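Local coordinates for protein iron-containing alcohol dehydrogenase (Ralstonia eutropha, PDB 3JZD) that probably reduces maleylacetate to 3-oxoadipate with NADH or NADPH, as a member of the iron-containing alcohol dehydrogenase family, at residues G64-A69 against T102-A107; N174-A179 against R201-G206; R285-G290 against A296-L301. All blocks are in the same frame, centred on the assembly; numbering follows the deposited sequence.

Contact 1 (G64-A69 against T102-A107); sequences GVYAGA and TGLGKA
Tyr66 and Leu104 both carry CG anti to the backbone N (chi1 178° and -175°), which sends the phenol ring and the isobutyl group across the gap between strand 62-66 and helix 99-112. These elements belong to the parallel alpha/beta domain that binds NAD; strand 62-66 is the outermost strand on its side of the six-stranded sheet within the chain. The meeting is apolar throughout and is carried by a single methyl. Leu104 CD2 lies 3.8 Å from Tyr66 CE1 and 3.9 Å from Tyr66 CD1, so it meets the CD1-CE1 bond of the ring obliquely, the two side chains crossing at about a right angle. The same methyl reaches the loop that follows the strand, where the register pairs Ala69 with Leu104 at 6.1 Å between CA atoms. No hydrogen bond joins the segments; the phenol OH is hydrogen-bonded to Asp80 OD2 instead, and helix 75-88 adds Ala81 against both Tyr66 and Leu104. The cofactor lies close by. Ala69 packs on Thr44, an NAD-binding residue, and Lys106, two positions beyond Leu104, touches NAD while its NZ bonds to the carbonyl oxygens of Ser126, Thr129 and Val131. The closest approach of the contact is made at the loop, where Leu104 CD2 is 3.7 Å from Ala69 CA and 3.9 Å from Ala69 CB.

Contact 2 (N174-A179 against R201-G206); sequences NAIAHA and RALAAG
The 2.8 Å backbone bond from Gly206 N to Ala202 O closes the helical turn that carries Leu203 and Ala204, the two residues of 201-206 that meet Ala175 and Ile176 of 174-179. Both segments are helical throughout, and the axes of these two short segments approach to 10.0 Å with a signed crossing angle of -154°, a nearly antiparallel pair. At that separation the side chains make the contact, and it is wholly apolar. Leu203 has CG anti to its carbonyl carbon (chi1 -72°), a torsion that leads CD1 to within 3.7 Å of Ala175 CB. Its stem is used as well: Leu203 CB lies 3.8 Å from Ile176 CD1. Ile176 CG1, 4.0 Å from Leu203 CD1, completes the overlap, so the two side chains lie alongside each other, pointing opposite ways, instead of meeting end to end. Beyond Leu203, Ile176 CD1 comes to 4.4 Å from Ala204 N, a marginal approach to the backbone of the next residue. On another side of helix 165-182 the chemistry turns polar, with His178 ND1 hydrogen-bonded to His243 NE2, and His178 NE2 to Ala124 O. Helix 217-236 meets the pair through Cys230, which touches Leu203 and Ala179, while helix 257-272 places Leu265 against Ile176; helices 165-182 and 190-212 are thus packed inside the all-helical part of the chain.

Contact 3 (R285-G290 against A296-L301); sequences RATGAG and ATLFDL
Thr297 is the first residue of 296-301 to meet 285-290, and it faces both Ala289 and Thr287, dividing its two branches between them. Its hydroxyl oxygen lies against Ala289: Thr297 OG1 is 3.1 Å from Ala289 CB, a short van der Waals approach and not a polar bond. The polar partners of that oxygen are Gln292 OE1 and Ser293 O, just before the segment. With OG1 anti to the carbonyl carbon (chi1 -57°), CG2 falls anti to the backbone N and is presented to Thr287, with Thr297 CG2 3.5 Å from Thr287 OG1 and 3.8 Å from Thr287 CB. The threonines therefore meet methyl against hydroxyl, and no hydrogen bond links them; a chi1 of 56° sets Thr287 OG1 between the backbone N and the carbonyl carbon, turned back to Ile283 O and Arg284 O of the preceding turn. Leu298 comes next. Although its CB sets off to one side, Leu298 CD2 reaches 3.9 Å from Thr287 CG2, the side chains crossing at about a right angle; Leu298 also packs on Leu265 and Leu269 of helix 257-272. Onward, the helix is carried by 3.0 Å backbone bonds, Asp300 N to Ala296 O and Leu301 N to Thr297 O. In 285-290, Gly288 turns to positive phi (71°), with two bonds back into the last turn, a Schellman motif. The whole is a helix-loop connection, in which a short link after that motif brings two successive helices of the C-terminal helical part together, away from the NAD and calcium sites.

Overall arrangement
From the N terminus, contact 1 comes first: 64-69 and 102-107 close a loop of 32 residues within the parallel alpha/beta part, tying the outermost strand within the chain to helix 99-112. Contact 2 then joins helices 165-182 and 190-212 across 21 residues, and contact 3 closes the shortest loop, five residues, joining helix 277-287 and the turn after it to helix 294-304. All three follow in series, with no nesting or crossing. Contact 1 stands apart, its centre 26 Å from that of contact 2 and 36 Å from that of contact 3. Contacts 2 and 3 adjoin: Ile176 packs on Leu298 and Leu301, and Arg201 and Ala204 on Ala286, so they share one packed helical region.

Contact 1 (G64-A69 against T102-A107)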
ATOM      1  N   GLY A  64     -17.313 -14.638 -25.285  1.00 22.80           N
ATOM      2  CA  GLY A  64     -17.884 -13.629 -26.180  1.00 23.31           C
ATOM      3  C   GLY A  64     -17.757 -12.220 -25.627  1.00 22.81           C
ATOM      4  O   GLY A  64     -17.181 -12.006 -24.563  1.00 23.61           O
ATOM      5  N   VAL A  65     -18.315 -11.261 -26.358  1.00 21.87           N
ATOM      6  CA  VAL A  65     -18.258  -9.860 -25.998  1.00 21.88           C
ATOM      7  C   VAL A  65     -19.657  -9.313 -25.827  1.00 22.25           C
ATOM      8  O   VAL A  65     -20.503  -9.498 -26.679  1.00 23.75           O
ATOM      9  CB  VAL A  65     -17.548  -9.015 -27.074  1.00 21.24           C
ATOM     10  CG1 VAL A  65     -17.645  -7.517 -26.751  1.00 16.35           C
ATOM     11  CG2 VAL A  65     -16.114  -9.444 -27.226  1.00 19.21           C
ATOM     12  N   TYR A  66     -19.899  -8.689 -24.693  1.00 22.75           N
ATOM     13  CA  TYR A  66     -21.143  -8.038 -24.418  1.00 22.26           C
ATOM     14  C   TYR A  66     -20.785  -6.572 -24.441  1.00 22.53           C
ATOM     15  O   TYR A  66     -20.148  -6.066 -23.505  1.00 19.58           O
ATOM     16  CB  TYR A  66     -21.685  -8.404 -23.053  1.00 22.57           C
ATOM     17  CG  TYR A  66     -22.966  -7.659 -22.765  1.00 21.67           C
ATOM     18  CD1 TYR A  66     -22.955  -6.444 -22.115  1.00 24.17           C
ATOM     19  CD2 TYR A  66     -24.184  -8.160 -23.198  1.00 25.53           C
ATOM     20  CE1 TYR A  66     -24.127  -5.759 -21.871  1.00 29.16           C
ATOM     21  CE2 TYR A  66     -25.358  -7.499 -22.943  1.00 24.28           C
ATOM     22  CZ  TYR A  66     -25.327  -6.316 -22.286  1.00 22.65           C
ATOM     23  OH  TYR A  66     -26.485  -5.666 -22.043  1.00 29.60           O
ATOM     24  N   ALA A  67     -21.219  -5.903 -25.498  1.00 23.57           N
ATOM     25  CA  ALA A  67     -20.876  -4.507 -25.760  1.00 25.23           C
ATOM     26  C   ALA A  67     -21.968  -3.521 -25.426  1.00 26.29           C
ATOM     27  O   ALA A  67     -22.146  -2.548 -26.143  1.00 29.62           O
ATOM     28  CB  ALA A  67     -20.495  -4.351 -27.211  1.00 24.19           C
ATOM     29  N   GLY A  68     -22.652  -3.702 -24.315  1.00 26.97           N
ATOM     30  CA  GLY A  68     -23.675  -2.756 -23.922  1.00 27.65           C
ATOM     31  C   GLY A  68     -23.432  -2.020 -22.620  1.00 29.85           C
ATOM     32  O   GLY A  68     -24.384  -1.604 -21.973  1.00 32.50           O
ATOM     33  N   ALA A  69     -22.194  -1.827 -22.197  1.00 29.58           N
ATOM     34  CA  ALA A  69     -21.981  -1.041 -20.979  1.00 29.39           C
ATOM     35  C   ALA A  69     -22.547   0.345 -21.263  1.00 30.63           C
ATOM     36  O   ALA A  69     -22.470   0.809 -22.406  1.00 29.59           O
ATOM     37  CB  ALA A  69     -20.554  -0.931 -20.622  1.00 26.49           C
ATOM     38  N   THR A 102     -16.286  -1.034 -15.853  1.00 16.65           N
ATOM     39  CA  THR A 102     -15.955  -1.663 -14.586  1.00 15.89           C
ATOM     40  C   THR A 102     -17.233  -1.818 -13.779  1.00 16.01           C
ATOM     41  O   THR A 102     -17.476  -2.840 -13.174  1.00 16.37           O
ATOM     42  CB  THR A 102     -14.975  -0.799 -13.761  1.00 17.35           C
ATOM     43  OG1 THR A 102     -13.778  -0.643 -14.484  1.00 16.51           O
ATOM     44  CG2 THR A 102     -14.646  -1.430 -12.366  1.00 18.22           C
ATOM     45  N   GLY A 103     -18.077  -0.794 -13.819  1.00 17.94           N
ATOM     46  CA  GLY A 103     -19.325  -0.771 -13.082  1.00 18.03           C
ATOM     47  C   GLY A 103     -20.294  -1.851 -13.488  1.00 19.43           C
ATOM     48  O   GLY A 103     -20.946  -2.407 -12.630  1.00 18.35           O
ATOM     49  N   LEU A 104     -20.431  -2.104 -14.794  1.00 17.75           N
ATOM     50  CA  LEU A 104     -21.248  -3.235 -15.286  1.00 18.59           C
ATOM     51  C   LEU A 104     -20.663  -4.572 -14.752  1.00 19.13           C
ATOM     52  O   LEU A 104     -21.393  -5.487 -14.329  1.00 20.72           O
ATOM     53  CB  LEU A 104     -21.257  -3.251 -16.828  1.00 17.23           C
ATOM     54  CG  LEU A 104     -22.142  -4.284 -17.509  1.00 21.30           C
ATOM     55  CD1 LEU A 104     -23.570  -4.091 -16.967  1.00 21.63           C
ATOM     56  CD2 LEU A 104     -22.081  -4.188 -19.056  1.00 18.57           C
ATOM     57  N   GLY A 105     -19.342  -4.685 -14.775  1.00 19.23           N
ATOM     58  CA  GLY A 105     -18.674  -5.888 -14.242  1.00 18.22           C
ATOM     59  C   GLY A 105     -19.010  -6.060 -12.767  1.00 17.98           C
ATOM     60  O   GLY A 105     -19.327  -7.175 -12.322  1.00 17.28           O
ATOM     61  N   LYS A 106     -18.974  -4.948 -12.027  1.00 18.53           N
ATOM     62  CA  LYS A 106     -19.286  -4.936 -10.596  1.00 20.58           C
ATOM     63  C   LYS A 106     -20.714  -5.394 -10.360  1.00 22.08           C
ATOM     64  O   LYS A 106     -20.961  -6.096  -9.392  1.00 21.85           O
ATOM     65  CB  LYS A 106     -19.081  -3.547  -9.964  1.00 20.33           C
ATOM     66  CG  LYS A 106     -17.619  -3.136  -9.834  1.00 20.19           C
ATOM     67  CD  LYS A 106     -17.442  -1.827  -9.073  1.00 19.55           C
ATOM     68  CE  LYS A 106     -16.002  -1.558  -8.666  1.00 21.88           C
ATOM     69  NZ  LYS A 106     -15.873  -0.293  -7.854  1.00 18.72           N
ATOM     70  N   ALA A 107     -21.635  -4.982 -11.240  1.00 22.44           N
ATOM     71  CA  ALA A 107     -23.043  -5.345 -11.108  1.00 21.89           C
ATOM     72  C   ALA A 107     -23.203  -6.822 -11.334  1.00 22.59           C
ATOM     73  O   ALA A 107     -23.938  -7.468 -10.630  1.00 23.49           O
ATOM     74  CB  ALA A 107     -23.918  -4.549 -12.097  1.00 20.73           C
TER

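Contact 2 (N174-A179 against R201-G206)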
ATOM      1  N   ASN A 174     -10.498  13.921 -12.109  1.00 15.36           N
ATOM      2  CA  ASN A 174     -11.402  13.081 -11.322  1.00 14.39           C
ATOM      3  C   ASN A 174     -10.547  12.243 -10.337  1.00 14.96           C
ATOM      4  O   ASN A 174     -10.829  12.170  -9.142  1.00 16.13           O
ATOM      5  CB  ASN A 174     -12.238  12.249 -12.283  1.00 14.78           C
ATOM      6  CG  ASN A 174     -13.196  11.305 -11.613  1.00 20.68           C
ATOM      7  OD1 ASN A 174     -13.450  11.356 -10.402  1.00 19.89           O
ATOM      8  ND2 ASN A 174     -13.739  10.427 -12.404  1.00 16.40           N
ATOM      9  N   ALA A 175      -9.468  11.660 -10.830  1.00 15.02           N
ATOM     10  CA  ALA A 175      -8.585  10.856  -9.984  1.00 15.22           C
ATOM     11  C   ALA A 175      -7.923  11.746  -8.906  1.00 15.75           C
ATOM     12  O   ALA A 175      -7.890  11.377  -7.749  1.00 16.72           O
ATOM     13  CB  ALA A 175      -7.533  10.180 -10.840  1.00 15.50           C
ATOM     14  N   ILE A 176      -7.423  12.926  -9.303  1.00 15.76           N
ATOM     15  CA  ILE A 176      -6.811  13.855  -8.337  1.00 13.59           C
ATOM     16  C   ILE A 176      -7.809  14.202  -7.234  1.00 13.50           C
ATOM     17  O   ILE A 176      -7.428  14.292  -6.085  1.00 11.08           O
ATOM     18  CB  ILE A 176      -6.275  15.143  -9.018  1.00 13.82           C
ATOM     19  CG1 ILE A 176      -5.004  14.817  -9.778  1.00 11.81           C
ATOM     20  CG2 ILE A 176      -6.030  16.278  -7.962  1.00 10.75           C
ATOM     21  CD1 ILE A 176      -4.485  15.899 -10.685  1.00 16.08           C
ATOM     22  N   ALA A 177      -9.087  14.363  -7.594  1.00 13.28           N
ATOM     23  CA  ALA A 177     -10.130  14.657  -6.597  1.00 14.73           C
ATOM     24  C   ALA A 177     -10.170  13.613  -5.520  1.00 14.40           C
ATOM     25  O   ALA A 177     -10.351  13.964  -4.355  1.00 12.87           O
ATOM     26  CB  ALA A 177     -11.574  14.746  -7.239  1.00 12.26           C
ATOM     27  N   HIS A 178     -10.069  12.332  -5.902  1.00 15.99           N
ATOM     28  CA  HIS A 178     -10.130  11.238  -4.896  1.00 16.73           C
ATOM     29  C   HIS A 178      -9.006  11.420  -3.866  1.00 16.96           C
ATOM     30  O   HIS A 178      -9.211  11.347  -2.649  1.00 17.55           O
ATOM     31  CB  HIS A 178      -9.929   9.837  -5.504  1.00 17.72           C
ATOM     32  CG  HIS A 178     -10.822   9.498  -6.665  1.00 14.49           C
ATOM     33  ND1 HIS A 178     -12.115   9.959  -6.794  1.00 17.23           N
ATOM     34  CD2 HIS A 178     -10.617   8.663  -7.712  1.00 17.07           C
ATOM     35  CE1 HIS A 178     -12.655   9.454  -7.893  1.00 20.93           C
ATOM     36  NE2 HIS A 178     -11.765   8.665  -8.469  1.00 15.65           N
ATOM     37  N   ALA A 179      -7.813  11.651  -4.380  1.00 16.04           N
ATOM     38  CA  ALA A 179      -6.652  11.861  -3.544  1.00 15.27           C
ATOM     39  C   ALA A 179      -6.766  13.146  -2.699  1.00 15.59           C
ATOM     40  O   ALA A 179      -6.420  13.162  -1.503  1.00 14.90           O
ATOM     41  CB  ALA A 179      -5.343  11.900  -4.426  1.00 12.13           C
ATOM     42  N   ARG A 201       0.928  13.888  -7.542  1.00 18.18           N
ATOM     43  CA  ARG A 201       2.162  14.313  -8.156  1.00 18.61           C
ATOM     44  C   ARG A 201       2.306  13.697  -9.537  1.00 18.72           C
ATOM     45  O   ARG A 201       2.689  14.374 -10.484  1.00 18.00           O
ATOM     46  CB  ARG A 201       3.343  13.892  -7.295  1.00 20.67           C
ATOM     47  CG  ARG A 201       4.491  14.812  -7.285  1.00 27.33           C
ATOM     48  CD  ARG A 201       5.720  14.253  -6.511  1.00 37.02           C
ATOM     49  NE  ARG A 201       5.415  13.269  -5.443  1.00 42.96           N
ATOM     50  CZ  ARG A 201       4.961  13.532  -4.201  1.00 44.49           C
ATOM     51  NH1 ARG A 201       4.680  14.801  -3.796  1.00 40.78           N
ATOM     52  NH2 ARG A 201       4.745  12.489  -3.372  1.00 25.44           N
ATOM     53  N   ALA A 202       1.994  12.409  -9.639  1.00 17.19           N
ATOM     54  CA  ALA A 202       2.104  11.684 -10.899  1.00 15.78           C
ATOM     55  C   ALA A 202       1.169  12.280 -11.977  1.00 15.93           C
ATOM     56  O   ALA A 202       1.569  12.507 -13.113  1.00 15.72           O
ATOM     57  CB  ALA A 202       1.829  10.190 -10.689  1.00 13.46           C
ATOM     58  N   LEU A 203      -0.069  12.513 -11.614  1.00 16.57           N
ATOM     59  CA  LEU A 203      -1.047  13.098 -12.552  1.00 18.06           C
ATOM     60  C   LEU A 203      -0.753  14.549 -12.893  1.00 18.80           C
ATOM     61  O   LEU A 203      -0.839  14.964 -14.028  1.00 18.07           O
ATOM     62  CB  LEU A 203      -2.457  12.941 -12.005  1.00 18.06           C
ATOM     63  CG  LEU A 203      -2.940  11.476 -12.073  1.00 21.11           C
ATOM     64  CD1 LEU A 203      -3.916  11.121 -10.956  1.00 11.09           C
ATOM     65  CD2 LEU A 203      -3.489  11.140 -13.461  1.00 17.91           C
ATOM     66  N   ALA A 204      -0.349  15.311 -11.902  1.00 20.76           N
ATOM     67  CA  ALA A 204      -0.034  16.700 -12.122  1.00 20.53           C
ATOM     68  C   ALA A 204       1.090  16.830 -13.137  1.00 20.31           C
ATOM     69  O   ALA A 204       1.091  17.791 -13.901  1.00 19.84           O
ATOM     70  CB  ALA A 204       0.316  17.399 -10.829  1.00 17.93           C
ATOM     71  N   ALA A 205       2.038  15.897 -13.134  1.00 19.49           N
ATOM     72  CA  ALA A 205       3.107  15.881 -14.119  1.00 18.51           C
ATOM     73  C   ALA A 205       2.670  15.208 -15.419  1.00 18.63           C
ATOM     74  O   ALA A 205       3.109  15.585 -16.501  1.00 18.30           O
ATOM     75  CB  ALA A 205       4.322  15.122 -13.582  1.00 20.39           C
ATOM     76  N   GLY A 206       1.861  14.176 -15.314  1.00 17.04           N
ATOM     77  CA  GLY A 206       1.406  13.468 -16.491  1.00 17.28           C
ATOM     78  C   GLY A 206       0.409  14.206 -17.378  1.00 16.42           C
ATOM     79  O   GLY A 206       0.397  14.000 -18.584  1.00 18.45           O
TER

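Contact 3 (R285-G290 against A296-L301)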
ATOM      1  N   ARG A 285       2.104  21.160  -2.669  1.00 17.99           N
ATOM      2  CA  ARG A 285       3.427  20.578  -2.884  1.00 18.71           C
ATOM      3  C   ARG A 285       3.370  19.581  -4.026  1.00 17.75           C
ATOM      4  O   ARG A 285       4.242  19.579  -4.877  1.00 16.83           O
ATOM      5  CB  ARG A 285       3.913  19.882  -1.616  1.00 20.26           C
ATOM      6  CG  ARG A 285       5.322  19.338  -1.695  1.00 29.25           C
ATOM      7  CD  ARG A 285       5.841  18.869  -0.333  1.00 32.16           C
ATOM      8  NE  ARG A 285       5.024  17.793   0.233  1.00 41.18           N
ATOM      9  CZ  ARG A 285       5.163  17.290   1.465  1.00 46.60           C
ATOM     10  NH1 ARG A 285       6.099  17.759   2.290  1.00 52.96           N
ATOM     11  NH2 ARG A 285       4.359  16.315   1.891  1.00 40.07           N
ATOM     12  N   ALA A 286       2.347  18.730  -4.055  1.00 15.73           N
ATOM     13  CA  ALA A 286       2.267  17.708  -5.087  1.00 16.16           C
ATOM     14  C   ALA A 286       1.932  18.283  -6.494  1.00 16.99           C
ATOM     15  O   ALA A 286       2.237  17.669  -7.515  1.00 18.45           O
ATOM     16  CB  ALA A 286       1.257  16.624  -4.663  1.00 14.51           C
ATOM     17  N   THR A 287       1.291  19.444  -6.546  1.00 16.61           N
ATOM     18  CA  THR A 287       0.927  20.075  -7.819  1.00 16.52           C
ATOM     19  C   THR A 287       1.913  21.170  -8.258  1.00 18.23           C
ATOM     20  O   THR A 287       1.785  21.733  -9.335  1.00 17.86           O
ATOM     21  CB  THR A 287      -0.477  20.712  -7.743  1.00 17.47           C
ATOM     22  OG1 THR A 287      -0.517  21.628  -6.662  1.00 13.76           O
ATOM     23  CG2 THR A 287      -1.579  19.654  -7.555  1.00  8.64           C
ATOM     24  N   GLY A 288       2.931  21.442  -7.448  1.00 18.70           N
ATOM     25  CA  GLY A 288       3.920  22.456  -7.790  1.00 17.91           C
ATOM     26  C   GLY A 288       3.369  23.861  -7.717  1.00 19.15           C
ATOM     27  O   GLY A 288       3.835  24.748  -8.417  1.00 20.55           O
ATOM     28  N   ALA A 289       2.419  24.056  -6.810  1.00 18.41           N
ATOM     29  CA  ALA A 289       1.700  25.294  -6.615  1.00 16.25           C
ATOM     30  C   ALA A 289       2.556  26.453  -6.100  1.00 17.55           C
ATOM     31  O   ALA A 289       2.214  27.629  -6.324  1.00 17.28           O
ATOM     32  CB  ALA A 289       0.567  25.024  -5.639  1.00 13.46           C
ATOM     33  N   GLY A 290       3.680  26.152  -5.438  1.00 18.96           N
ATOM     34  CA  GLY A 290       4.484  27.223  -4.802  1.00 18.55           C
ATOM     35  C   GLY A 290       3.619  27.984  -3.808  1.00 20.64           C
ATOM     36  O   GLY A 290       2.973  27.400  -2.944  1.00 20.95           O
ATOM     37  N   ALA A 296      -6.519  27.324  -6.932  1.00 15.56           N
ATOM     38  CA  ALA A 296      -6.133  28.034  -8.148  1.00 14.97           C
ATOM     39  C   ALA A 296      -5.268  27.179  -9.051  1.00 15.74           C
ATOM     40  O   ALA A 296      -5.383  27.252 -10.291  1.00 16.05           O
ATOM     41  CB  ALA A 296      -5.420  29.358  -7.815  1.00 14.06           C
ATOM     42  N   THR A 297      -4.390  26.389  -8.429  1.00 16.69           N
ATOM     43  CA  THR A 297      -3.455  25.558  -9.156  1.00 15.40           C
ATOM     44  C   THR A 297      -4.179  24.474  -9.952  1.00 15.23           C
ATOM     45  O   THR A 297      -3.851  24.249 -11.108  1.00 14.72           O
ATOM     46  CB  THR A 297      -2.329  24.997  -8.218  1.00 16.49           C
ATOM     47  OG1 THR A 297      -1.659  26.086  -7.587  1.00 14.07           O
ATOM     48  CG2 THR A 297      -1.295  24.186  -8.986  1.00 12.10           C
ATOM     49  N   LEU A 298      -5.172  23.823  -9.342  1.00 14.35           N
ATOM     50  CA  LEU A 298      -5.929  22.759 -10.025  1.00 15.05           C
ATOM     51  C   LEU A 298      -6.836  23.322 -11.127  1.00 14.72           C
ATOM     52  O   LEU A 298      -7.046  22.700 -12.169  1.00 17.58           O
ATOM     53  CB  LEU A 298      -6.706  21.911  -8.976  1.00 15.38           C
ATOM     54  CG  LEU A 298      -5.689  21.080  -8.173  1.00 16.38           C
ATOM     55  CD1 LEU A 298      -6.231  20.524  -6.901  1.00 12.13           C
ATOM     56  CD2 LEU A 298      -5.141  19.952  -9.144  1.00 16.05           C
ATOM     57  N   PHE A 299      -7.365  24.518 -10.887  1.00 15.72           N
ATOM     58  CA  PHE A 299      -8.125  25.240 -11.881  1.00 16.78           C
ATOM     59  C   PHE A 299      -7.249  25.455 -13.105  1.00 16.08           C
ATOM     60  O   PHE A 299      -7.663  25.141 -14.211  1.00 16.80           O
ATOM     61  CB  PHE A 299      -8.555  26.582 -11.351  1.00 16.56           C
ATOM     62  CG  PHE A 299      -9.337  27.383 -12.321  1.00 16.14           C
ATOM     63  CD1 PHE A 299      -8.691  28.186 -13.254  1.00 14.86           C
ATOM     64  CD2 PHE A 299     -10.717  27.382 -12.287  1.00 14.18           C
ATOM     65  CE1 PHE A 299      -9.424  28.980 -14.170  1.00 16.27           C
ATOM     66  CE2 PHE A 299     -11.451  28.189 -13.201  1.00 18.00           C
ATOM     67  CZ  PHE A 299     -10.799  28.965 -14.131  1.00 13.03           C
ATOM     68  N   ASP A 300      -6.050  25.986 -12.892  1.00 17.43           N
ATOM     69  CA  ASP A 300      -5.108  26.219 -13.999  1.00 18.73           C
ATOM     70  C   ASP A 300      -4.715  24.934 -14.716  1.00 18.41           C
ATOM     71  O   ASP A 300      -4.505  24.942 -15.925  1.00 19.61           O
ATOM     72  CB  ASP A 300      -3.806  26.900 -13.542  1.00 18.65           C
ATOM     73  CG  ASP A 300      -3.995  28.307 -13.097  1.00 21.98           C
ATOM     74  OD1 ASP A 300      -5.083  28.881 -13.329  1.00 24.08           O
ATOM     75  OD2 ASP A 300      -3.047  28.853 -12.463  1.00 24.26           O
ATOM     76  N   LEU A 301      -4.574  23.838 -13.985  1.00 18.78           N
ATOM     77  CA  LEU A 301      -4.186  22.566 -14.608  1.00 19.10           C
ATOM     78  C   LEU A 301      -5.257  22.122 -15.606  1.00 18.92           C
ATOM     79  O   LEU A 301      -4.950  21.547 -16.686  1.00 17.15           O
ATOM     80  CB  LEU A 301      -4.015  21.486 -13.532  1.00 21.01           C
ATOM     81  CG  LEU A 301      -3.390  20.132 -13.856  1.00 19.27           C
ATOM     82  CD1 LEU A 301      -2.005  20.383 -14.441  1.00 16.54           C
ATOM     83  CD2 LEU A 301      -3.338  19.308 -12.556  1.00 13.90           C
TER